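Regulatory protein, TetR family (Rhodobacter sphaeroides 2.4.1, PDB 3BRU) represses transcription of its own operon as a TetR-family DNA-binding regulator, probably binding two operator sequences in the promoter. Local coordinates at residues L35-S49 against K74-D86. Residues are numbered along the deposited sequence; the frame is centred on the assembly and turned at random.
Sequences LIRAGLEHLTEKGYS and KADFGLALIEAYD
Lys74 lies across one face of the Tyr48 ring, its CE 4.0 Å from the ring centroid and only 12° off the normal, a CH-pi contact. Its NZ, still over the face, adds a cation-pi interaction and donates to Tyr48 O at 2.9 Å, from above the carbonyl plane rather than on a lone pair. With CG anti to the backbone N (chi1 -178°), the tyrosine ring turns its CE1 edge to Gly78 CA; a CB on Gly78 would stand 3.1 Å from Tyr48 CE1, a tight fit that a glycine avoids. Cutting Lys74 back to an alanine is likely to leave Tyr48 O without this donor and that ring face without its aliphatic and cationic cover. Farther along, the axes of 35-45 and 74-86 cross nearly at a right angle (-87°). Leu81 is a knob among Ile36, Gly39, Leu40 and Leu43, its CD1 3.8 Å from Leu43 CD2. Phe77 brings its CZ edge to Leu35 O in the ring plane, while Leu81 CD1 lies over one face, toward the rim. Ile36 CG2 meets Ala84 CB at 3.9 Å. The chemistry implies an apolar joint within the TetR-type DNA-binding domain, tied at one end by a lysine that serves a backbone carbonyl and an aromatic face together.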
loop_
_atom_site.group_PDB
_atom_site.type_symbol
_atom_site.label_atom_id
_atom_site.label_comp_id
_atom_site.label_asym_id
_atom_site.label_seq_id
_atom_site.Cartn_x
_atom_site.Cartn_y
_atom_site.Cartn_z
ATOM N N LEU A 35 17.449 15.683 12.929
ATOM C CA LEU A 35 16.437 14.766 13.469
ATOM C C LEU A 35 15.369 14.493 12.417
ATOM O O LEU A 35 15.099 13.328 12.107
ATOM C CB LEU A 35 15.834 15.304 14.758
ATOM C CG LEU A 35 16.781 15.214 15.962
ATOM C CD1 LEU A 35 16.186 15.908 17.200
ATOM C CD2 LEU A 35 17.259 13.770 16.293
ATOM N N ILE A 36 14.823 15.556 11.820
ATOM C CA ILE A 36 13.812 15.411 10.785
ATOM C C ILE A 36 14.338 14.610 9.581
ATOM O O ILE A 36 13.667 13.661 9.115
ATOM C CB ILE A 36 13.305 16.774 10.361
ATOM C CG1 ILE A 36 12.590 17.461 11.542
ATOM C CG2 ILE A 36 12.445 16.677 9.071
ATOM C CD1 ILE A 36 11.197 16.906 11.906
ATOM N N ARG A 37 15.532 14.984 9.099
ATOM C CA ARG A 37 16.222 14.277 8.024
ATOM C C ARG A 37 16.328 12.768 8.283
ATOM O O ARG A 37 15.902 11.945 7.443
ATOM C CB ARG A 37 17.628 14.823 7.827
ATOM C CG ARG A 37 18.443 13.985 6.824
ATOM C CD ARG A 37 18.395 14.558 5.408
ATOM N NE ARG A 37 17.065 15.016 4.981
ATOM C CZ ARG A 37 16.321 14.431 4.035
ATOM N NH1 ARG A 37 16.778 13.351 3.403
ATOM N NH2 ARG A 37 15.129 14.937 3.702
ATOM N N ALA A 38 16.919 12.408 9.423
ATOM C CA ALA A 38 17.083 11.039 9.790
ATOM C C ALA A 38 15.723 10.365 9.926
ATOM O O ALA A 38 15.587 9.205 9.611
ATOM C CB ALA A 38 17.870 10.944 11.102
ATOM N N GLY A 39 14.714 11.084 10.424
ATOM C CA GLY A 39 13.386 10.538 10.564
ATOM C C GLY A 39 12.797 10.180 9.226
ATOM O O GLY A 39 12.316 9.041 9.056
ATOM N N LEU A 40 12.816 11.143 8.284
ATOM C CA LEU A 40 12.300 10.977 6.916
ATOM C C LEU A 40 12.999 9.865 6.186
ATOM O O LEU A 40 12.332 9.047 5.540
ATOM C CB LEU A 40 12.371 12.265 6.085
ATOM C CG LEU A 40 11.488 13.436 6.552
ATOM C CD1 LEU A 40 11.813 14.725 5.830
ATOM C CD2 LEU A 40 9.960 13.128 6.495
ATOM N N GLU A 41 14.313 9.791 6.307
ATOM C CA GLU A 41 15.059 8.744 5.624
ATOM C C GLU A 41 14.710 7.354 6.125
ATOM O O GLU A 41 14.473 6.457 5.325
ATOM C CB GLU A 41 16.566 8.988 5.702
ATOM C CG GLU A 41 17.007 10.202 4.877
ATOM C CD GLU A 41 18.498 10.538 5.037
ATOM O OE1 GLU A 41 19.148 9.829 5.845
ATOM O OE2 GLU A 41 19.015 11.509 4.385
ATOM N N HIS A 42 14.654 7.187 7.438
ATOM C CA HIS A 42 14.491 5.875 8.054
ATOM C C HIS A 42 13.069 5.367 7.940
ATOM O O HIS A 42 12.869 4.194 7.699
ATOM C CB HIS A 42 14.920 5.885 9.524
ATOM C CG HIS A 42 16.400 5.862 9.725
ATOM N ND1 HIS A 42 17.063 4.778 10.264
ATOM C CD2 HIS A 42 17.353 6.778 9.429
ATOM C CE1 HIS A 42 18.359 5.032 10.300
ATOM N NE2 HIS A 42 18.559 6.249 9.817
ATOM N N LEU A 43 12.083 6.248 8.094
ATOM C CA LEU A 43 10.672 5.845 7.930
ATOM C C LEU A 43 10.136 5.697 6.507
ATOM O O LEU A 43 9.092 5.026 6.300
ATOM C CB LEU A 43 9.744 6.781 8.677
ATOM C CG LEU A 43 9.515 6.491 10.151
ATOM C CD1 LEU A 43 10.820 6.583 10.945
ATOM C CD2 LEU A 43 8.479 7.513 10.650
ATOM N N THR A 44 10.808 6.318 5.539
ATOM C CA THR A 44 10.495 6.068 4.116
ATOM C C THR A 44 11.149 4.747 3.637
ATOM O O THR A 44 10.702 4.133 2.683
ATOM C CB THR A 44 10.896 7.270 3.196
ATOM O OG1 THR A 44 12.298 7.513 3.296
ATOM C CG2 THR A 44 10.161 8.549 3.624
ATOM N N GLU A 45 12.201 4.320 4.323
ATOM C CA GLU A 45 12.933 3.127 3.951
ATOM C C GLU A 45 12.387 1.906 4.694
ATOM O O GLU A 45 12.202 0.836 4.105
ATOM C CB GLU A 45 14.421 3.331 4.230
ATOM C CG GLU A 45 15.279 2.148 3.837
ATOM C CD GLU A 45 16.679 2.531 3.352
ATOM O OE1 GLU A 45 17.088 3.733 3.526
ATOM O OE2 GLU A 45 17.365 1.615 2.793
ATOM N N LYS A 46 12.140 2.066 5.992
ATOM C CA LYS A 46 11.606 0.995 6.838
ATOM C C LYS A 46 10.166 1.374 7.204
ATOM O O LYS A 46 9.292 1.377 6.349
ATOM C CB LYS A 46 12.487 0.756 8.065
ATOM C CG LYS A 46 13.894 0.441 7.678
ATOM C CD LYS A 46 14.596 -0.470 8.646
ATOM C CE LYS A 46 15.320 0.318 9.723
ATOM N NZ LYS A 46 15.862 -0.620 10.743
ATOM N N GLY A 47 9.912 1.724 8.438
ATOM C CA GLY A 47 8.632 2.281 8.794
ATOM C C GLY A 47 8.747 2.654 10.251
ATOM O O GLY A 47 9.818 2.496 10.865
ATOM N N TYR A 48 7.647 3.141 10.813
ATOM C CA TYR A 48 7.608 3.571 12.203
ATOM C C TYR A 48 7.881 2.445 13.213
ATOM O O TYR A 48 8.754 2.613 14.077
ATOM C CB TYR A 48 6.271 4.241 12.457
ATOM C CG TYR A 48 6.059 4.784 13.833
ATOM C CD1 TYR A 48 6.276 6.132 14.092
ATOM C CD2 TYR A 48 5.613 3.959 14.886
ATOM C CE1 TYR A 48 6.042 6.661 15.360
ATOM C CE2 TYR A 48 5.368 4.491 16.164
ATOM C CZ TYR A 48 5.580 5.847 16.378
ATOM O OH TYR A 48 5.393 6.420 17.607
ATOM N N SER A 49 7.168 1.315 13.095
ATOM C CA SER A 49 7.349 0.154 14.004
ATOM C C SER A 49 8.774 -0.426 14.062
ATOM O O SER A 49 9.142 -1.037 15.048
ATOM C CB SER A 49 6.395 -1.010 13.671
ATOM O OG SER A 49 5.074 -0.587 13.386
ATOM N N LYS A 74 8.491 9.501 20.815
ATOM C CA LYS A 74 8.457 8.976 19.443
ATOM C C LYS A 74 7.156 9.357 18.688
ATOM O O LYS A 74 7.195 9.711 17.520
ATOM C CB LYS A 74 8.682 7.460 19.480
ATOM C CG LYS A 74 9.143 6.846 18.186
ATOM C CD LYS A 74 8.629 5.388 18.063
ATOM C CE LYS A 74 9.304 4.622 16.947
ATOM N NZ LYS A 74 8.912 3.132 16.973
ATOM N N ALA A 75 6.015 9.312 19.368
ATOM C CA ALA A 75 4.739 9.665 18.737
ATOM C C ALA A 75 4.675 11.138 18.309
ATOM O O ALA A 75 4.163 11.438 17.247
ATOM C CB ALA A 75 3.552 9.294 19.647
ATOM N N ASP A 76 5.197 12.046 19.118
ATOM C CA ASP A 76 5.188 13.479 18.817
ATOM C C ASP A 76 6.155 13.776 17.658
ATOM O O ASP A 76 5.872 14.601 16.782
ATOM C CB ASP A 76 5.595 14.256 20.080
ATOM C CG ASP A 76 5.337 15.783 19.970
ATOM O OD1 ASP A 76 4.264 16.159 19.430
ATOM O OD2 ASP A 76 6.186 16.615 20.437
ATOM N N PHE A 77 7.303 13.099 17.681
ATOM C CA PHE A 77 8.244 13.025 16.563
ATOM C C PHE A 77 7.660 12.528 15.237
ATOM O O PHE A 77 7.784 13.210 14.203
ATOM C CB PHE A 77 9.442 12.162 16.957
ATOM C CG PHE A 77 10.554 12.153 15.947
ATOM C CD1 PHE A 77 11.091 13.325 15.461
ATOM C CD2 PHE A 77 11.078 10.956 15.488
ATOM C CE1 PHE A 77 12.135 13.310 14.572
ATOM C CE2 PHE A 77 12.101 10.938 14.580
ATOM C CZ PHE A 77 12.638 12.109 14.137
ATOM N N GLY A 78 7.067 11.337 15.249
ATOM C CA GLY A 78 6.295 10.850 14.109
ATOM C C GLY A 78 5.282 11.836 13.514
ATOM O O GLY A 78 5.207 11.965 12.295
ATOM N N LEU A 79 4.495 12.540 14.341
ATOM C CA LEU A 79 3.572 13.572 13.829
ATOM C C LEU A 79 4.247 14.780 13.215
ATOM O O LEU A 79 3.751 15.349 12.250
ATOM C CB LEU A 79 2.600 14.042 14.914
ATOM C CG LEU A 79 1.545 13.017 15.347
ATOM C CD1 LEU A 79 0.935 13.438 16.684
ATOM C CD2 LEU A 79 0.472 12.879 14.289
ATOM N N ALA A 80 5.367 15.186 13.793
ATOM C CA ALA A 80 6.213 16.224 13.232
ATOM C C ALA A 80 6.758 15.805 11.873
ATOM O O ALA A 80 6.915 16.651 10.990
ATOM C CB ALA A 80 7.390 16.559 14.188
ATOM N N LEU A 81 7.085 14.518 11.714
ATOM C CA LEU A 81 7.589 14.027 10.422
ATOM C C LEU A 81 6.519 14.064 9.361
ATOM O O LEU A 81 6.822 14.366 8.236
ATOM C CB LEU A 81 8.192 12.614 10.502
ATOM C CG LEU A 81 9.432 12.453 11.367
ATOM C CD1 LEU A 81 9.746 10.964 11.540
ATOM C CD2 LEU A 81 10.609 13.220 10.791
ATOM N N ILE A 82 5.287 13.711 9.720
ATOM C CA ILE A 82 4.163 13.822 8.795
ATOM C C ILE A 82 3.956 15.295 8.365
ATOM O O ILE A 82 3.818 15.571 7.176
ATOM C CB ILE A 82 2.853 13.256 9.401
ATOM C CG1 ILE A 82 2.922 11.751 9.590
ATOM C CG2 ILE A 82 1.640 13.616 8.548
ATOM C CD1 ILE A 82 1.886 11.271 10.640
ATOM N N GLU A 83 3.946 16.229 9.321
ATOM C CA GLU A 83 3.883 17.672 8.992
ATOM C C GLU A 83 5.038 18.127 8.107
ATOM O O GLU A 83 4.845 18.956 7.222
ATOM C CB GLU A 83 3.799 18.537 10.244
ATOM C CG GLU A 83 2.483 18.370 10.964
ATOM C CD GLU A 83 2.483 18.850 12.439
ATOM O OE1 GLU A 83 3.573 18.994 13.075
ATOM O OE2 GLU A 83 1.363 19.087 12.973
ATOM N N ALA A 84 6.227 17.566 8.305
ATOM C CA ALA A 84 7.386 17.971 7.478
ATOM C C ALA A 84 7.250 17.455 6.051
ATOM O O ALA A 84 7.534 18.183 5.084
ATOM C CB ALA A 84 8.719 17.502 8.105
ATOM N N TYR A 85 6.817 16.198 5.941
ATOM C CA TYR A 85 6.597 15.514 4.678
ATOM C C TYR A 85 5.452 16.176 3.901
ATOM O O TYR A 85 5.564 16.420 2.710
ATOM C CB TYR A 85 6.323 14.035 4.922
ATOM C CG TYR A 85 6.331 13.211 3.658
ATOM C CD1 TYR A 85 7.532 12.711 3.133
ATOM C CD2 TYR A 85 5.151 12.955 2.971
ATOM C CE1 TYR A 85 7.549 11.938 1.968
ATOM C CE2 TYR A 85 5.150 12.205 1.796
ATOM C CZ TYR A 85 6.345 11.705 1.301
ATOM O OH TYR A 85 6.333 10.991 0.132
ATOM N N ASP A 86 4.358 16.500 4.574
ATOM C CA ASP A 86 3.321 17.293 3.913
ATOM C C ASP A 86 3.855 18.591 3.259
ATOM O O ASP A 86 3.419 18.961 2.181
ATOM C CB ASP A 86 2.210 17.662 4.891
ATOM C CG ASP A 86 0.927 18.128 4.177
ATOM O OD1 ASP A 86 0.782 17.982 2.930
ATOM O OD2 ASP A 86 0.026 18.619 4.876
#